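Side-chain contacts in putative enoyl-CoA hydratase/isomerase (Mycobacterium abscessus, PDB 4MI2), which probably isomerises the ring epoxide of phenylacetyl-CoA during phenylacetate degradation, as a member of the enoyl-CoA hydratase/isomerase family: residues Asp173-Asp176 against Thr182-Leu185; Pro178-His181 against Leu185-Glu188. All blocks are in the same frame, centred on the assembly; numbering follows the deposited sequence.

From the N terminus, the chain leaves helix 162-171, forms short strand 175-176 and enters helix 177-183. Interaction 1 folds the end of this helix back on the strand, closing a loop of five helical residues between its segments. Interaction 2 starts inside that loop, at 178-181, and closes on 185-188, just past the helix. The two loops therefore cross in sequence rather than nest. Leu185 belongs to both, and Ile175 CD1 meets Ala180 CA at 3.6 Å where the contacts touch. Together they tie the edge strand of the small sheet to helix 177-183, and that helix to the lead-in of strand 188-190. The second subunit lies beside both.

Interaction 1 of 2, residues Asp173-Asp176 against Thr182-Leu185; sequences DTID and TWGL
Ile175 and Trp183 come nearest in backbone terms, yet their CA atoms stand 9.9 Å apart, and no hydrogen bond links the two segments. Side chains span this distance. Ile175 sends out two branches. Ile175 CG2 sits obliquely by the six-membered ring of Trp183, 3.8 Å from Trp183 CZ3 and equally near CH2. The other branch ends in Ile175 CD1, 3.8 Å from Leu185 CD2 and 4.0 Å from Trp183 CE3. Chi1 of 61° puts Ile175 CG1 between its backbone N and carbonyl carbon, and CG2 anti to that carbon, which lets each branch meet a different part of the other segment. Gly184 is the first residue beyond the helix; its positive phi belongs to a Schellman motif, and Leu185 then returns towards the strand. Phe137 of strand 136-138 pairs with Ile175 through the backbone and touches both Ile175 and Leu185. Helix 152-160 adds Ile160, which touches Trp183 and Leu185. Arg164 of the same chain makes a cation-pi contact with the indole. The meeting across the segments is thus purely apolar. It depends on the fit of methyl groups and ring, with strand 175-176 and the end of helix 177-183 joined by van der Waals contact.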
loop_
_atom_site.group_PDB
_atom_site.type_symbol
_atom_site.label_atom_id
_atom_site.label_comp_id
_atom_site.label_asym_id
_atom_site.label_seq_id
_atom_site.Cartn_x
_atom_site.Cartn_y
_atom_site.Cartn_z
ATOM N N ASP B 173 4.393 10.776 16.697
ATOM C CA ASP B 173 2.942 10.907 16.778
ATOM C C ASP B 173 2.313 9.647 17.372
ATOM O O ASP B 173 2.488 8.550 16.843
ATOM C CB ASP B 173 2.350 11.154 15.384
ATOM C CG ASP B 173 2.673 12.534 14.835
ATOM O OD1 ASP B 173 3.312 13.353 15.534
ATOM O OD2 ASP B 173 2.265 12.805 13.691
ATOM N N THR B 174 1.599 9.817 18.479
ATOM C CA THR B 174 0.851 8.737 19.108
ATOM C C THR B 174 -0.615 8.853 18.717
ATOM O O THR B 174 -1.196 9.937 18.808
ATOM C CB THR B 174 0.975 8.821 20.633
ATOM O OG1 THR B 174 2.332 8.558 21.001
ATOM C CG2 THR B 174 0.073 7.799 21.327
ATOM N N ILE B 175 -1.222 7.749 18.290
ATOM C CA ILE B 175 -2.613 7.801 17.847
ATOM C C ILE B 175 -3.572 7.030 18.747
ATOM O O ILE B 175 -3.192 6.068 19.423
ATOM C CB ILE B 175 -2.768 7.321 16.396
ATOM C CG1 ILE B 175 -2.320 5.868 16.245
ATOM C CG2 ILE B 175 -1.981 8.234 15.465
ATOM C CD1 ILE B 175 -2.895 5.184 15.025
ATOM N N ASP B 176 -4.824 7.469 18.738
ATOM C CA ASP B 176 -5.865 6.825 19.527
ATOM C C ASP B 176 -6.672 5.861 18.660
ATOM O O ASP B 176 -6.430 5.742 17.462
ATOM C CB ASP B 176 -6.754 7.862 20.225
ATOM C CG ASP B 176 -7.587 8.700 19.257
ATOM O OD1 ASP B 176 -7.638 8.402 18.037
ATOM O OD2 ASP B 176 -8.209 9.674 19.740
ATOM N N THR B 182 -9.644 4.497 11.419
ATOM C CA THR B 182 -9.695 5.173 10.123
ATOM C C THR B 182 -8.471 4.838 9.265
ATOM O O THR B 182 -8.606 4.608 8.065
ATOM C CB THR B 182 -9.806 6.703 10.284
ATOM O OG1 THR B 182 -10.883 7.018 11.176
ATOM C CG2 THR B 182 -10.056 7.370 8.939
ATOM N N TRP B 183 -7.292 4.796 9.885
ATOM C CA TRP B 183 -6.032 4.522 9.165
ATOM C C TRP B 183 -5.841 3.058 8.734
ATOM O O TRP B 183 -4.961 2.758 7.917
ATOM C CB TRP B 183 -4.839 4.937 10.020
ATOM C CG TRP B 183 -4.629 6.399 10.146
ATOM C CD1 TRP B 183 -5.481 7.401 9.748
ATOM C CD2 TRP B 183 -3.503 7.044 10.742
ATOM N NE1 TRP B 183 -4.935 8.631 10.045
ATOM C CE2 TRP B 183 -3.721 8.440 10.655
ATOM C CE3 TRP B 183 -2.317 6.584 11.323
ATOM C CZ2 TRP B 183 -2.804 9.377 11.144
ATOM C CZ3 TRP B 183 -1.404 7.519 11.812
ATOM C CH2 TRP B 183 -1.655 8.897 11.717
ATOM N N GLY B 184 -6.649 2.158 9.295
ATOM C CA GLY B 184 -6.564 0.722 9.011
ATOM C C GLY B 184 -5.542 -0.024 9.857
ATOM O O GLY B 184 -5.140 -1.131 9.511
ATOM N N LEU B 185 -5.115 0.589 10.959
ATOM C CA LEU B 185 -4.201 -0.045 11.899
ATOM C C LEU B 185 -4.903 -1.151 12.687
ATOM O O LEU B 185 -4.261 -2.105 13.115
ATOM C CB LEU B 185 -3.626 0.984 12.870
ATOM C CG LEU B 185 -2.484 0.476 13.768
ATOM C CD1 LEU B 185 -1.220 0.237 12.952
ATOM C CD2 LEU B 185 -2.192 1.442 14.903
#

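Interaction 2 of 2, residues Pro178-His181 against Leu185-Glu188; sequences PTAH and LVHE
Leu185 N donates to Ala180 O at 2.8 Å, the shortest hydrogen bond between these segments. It is the six-to-one bond of the Schellman motif that ends helix 177-183, with Gly184 making the turn at positive phi. The bond is bent at hydrogen (137°), and the donor is tilted 15° from the carbonyl plane. Val186 N adds a weak bond to the same oxygen, so two successive amides face Ala180 O. Further along, His181 NE2 gives a weak bond to His187 O at 3.1 Å. That oxygen lies at the edge of the imidazole, near its plane. The CB of His181 points away from the loop, but CG stands anti to the backbone N (chi1 -166°), which carries the ring back to the chain. The bond is consistent with a proton on NE2. A water donates to Val186 O at 3.0 Å and lies above one face of the His181 ring, offset toward its rim. Its link to His181 O is very short and so doubtful in detail.

Around these bonds the packing is apolar. Ala180 CB meets Leu185 CB at 4.0 Å, the hydrophobic pair expected across a Schellman turn. Leu185 CD2 closes on the same methyl. Phe137 of strand 136-138 touches Ala180, Leu185 and Val186. CB of His187 points away from the helix segment; ND1 bonds to Arg129 N, and NE2 bonds to Ser163 O of the second subunit. Glu188 then pairs with Ala131, so the loop delivers the chain to the edge of the larger sheet. On the helix side, Val186 CG2 sits between its own backbone N and carbonyl carbon and rests against the backbone of His181, 3.9 Å from His181 CA.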
loop_
_atom_site.group_PDB
_atom_site.type_symbol
_atom_site.label_atom_id
_atom_site.label_comp_id
_atom_site.label_asym_id
_atom_site.label_seq_id
_atom_site.Cartn_x
_atom_site.Cartn_y
_atom_site.Cartn_z
ATOM N N PRO B 178 -9.860 5.577 17.423
ATOM C CA PRO B 178 -10.589 5.963 16.197
ATOM C C PRO B 178 -9.680 6.381 15.023
ATOM O O PRO B 178 -9.978 6.053 13.873
ATOM C CB PRO B 178 -11.496 7.120 16.650
ATOM C CG PRO B 178 -11.051 7.490 18.034
ATOM C CD PRO B 178 -10.285 6.343 18.608
ATOM N N THR B 179 -8.589 7.086 15.306
ATOM C CA THR B 179 -7.591 7.359 14.272
ATOM C C THR B 179 -7.013 6.043 13.717
ATOM O O THR B 179 -6.912 5.866 12.501
ATOM C CB THR B 179 -6.441 8.216 14.818
ATOM O OG1 THR B 179 -6.975 9.375 15.455
ATOM C CG2 THR B 179 -5.501 8.653 13.689
ATOM N N ALA B 180 -6.657 5.127 14.616
ATOM C CA ALA B 180 -6.153 3.814 14.235
ATOM C C ALA B 180 -7.141 3.072 13.346
ATOM O O ALA B 180 -6.753 2.409 12.391
ATOM C CB ALA B 180 -5.849 2.990 15.477
ATOM N N HIS B 181 -8.421 3.172 13.681
ATOM C CA HIS B 181 -9.469 2.552 12.882
ATOM C C HIS B 181 -9.548 3.177 11.485
ATOM O O HIS B 181 -9.504 2.477 10.484
ATOM C CB HIS B 181 -10.822 2.661 13.586
ATOM C CG HIS B 181 -11.867 1.769 12.997
ATOM N ND1 HIS B 181 -13.002 2.254 12.387
ATOM C CD2 HIS B 181 -11.928 0.419 12.891
ATOM C CE1 HIS B 181 -13.729 1.240 11.949
ATOM N NE2 HIS B 181 -13.096 0.116 12.237
ATOM N N LEU B 185 -5.115 0.589 10.959
ATOM C CA LEU B 185 -4.201 -0.045 11.899
ATOM C C LEU B 185 -4.903 -1.151 12.687
ATOM O O LEU B 185 -4.261 -2.105 13.115
ATOM C CB LEU B 185 -3.626 0.984 12.870
ATOM C CG LEU B 185 -2.484 0.476 13.768
ATOM C CD1 LEU B 185 -1.220 0.237 12.952
ATOM C CD2 LEU B 185 -2.192 1.442 14.903
ATOM N N VAL B 186 -6.207 -1.001 12.903
ATOM C CA VAL B 186 -7.013 -2.034 13.554
ATOM C C VAL B 186 -8.299 -2.240 12.758
ATOM O O VAL B 186 -8.728 -1.345 12.025
ATOM C CB VAL B 186 -7.345 -1.676 15.028
ATOM C CG1 VAL B 186 -6.065 -1.527 15.838
ATOM C CG2 VAL B 186 -8.195 -0.411 15.126
ATOM N N HIS B 187 -8.912 -3.410 12.905
ATOM C CA HIS B 187 -10.128 -3.728 12.156
ATOM C C HIS B 187 -11.393 -3.211 12.826
ATOM O O HIS B 187 -12.370 -2.927 12.152
ATOM C CB HIS B 187 -10.245 -5.231 11.950
ATOM C CG HIS B 187 -9.149 -5.798 11.111
ATOM N ND1 HIS B 187 -7.879 -6.027 11.599
ATOM C CD2 HIS B 187 -9.123 -6.158 9.808
ATOM C CE1 HIS B 187 -7.121 -6.512 10.637
ATOM N NE2 HIS B 187 -7.852 -6.603 9.540
ATOM N N GLU B 188 -11.363 -3.092 14.147
ATOM C CA GLU B 188 -12.564 -2.813 14.929
ATOM C C GLU B 188 -12.189 -2.117 16.230
ATOM O O GLU B 188 -11.169 -2.436 16.846
ATOM C CB GLU B 188 -13.289 -4.132 15.243
ATOM C CG GLU B 188 -14.673 -3.995 15.878
ATOM C CD GLU B 188 -15.808 -3.950 14.870
ATOM O OE1 GLU B 188 -15.560 -3.577 13.696
ATOM O OE2 GLU B 188 -16.954 -4.294 15.249
HETATM O O HOH W 1 -10.259 0.116 9.896
#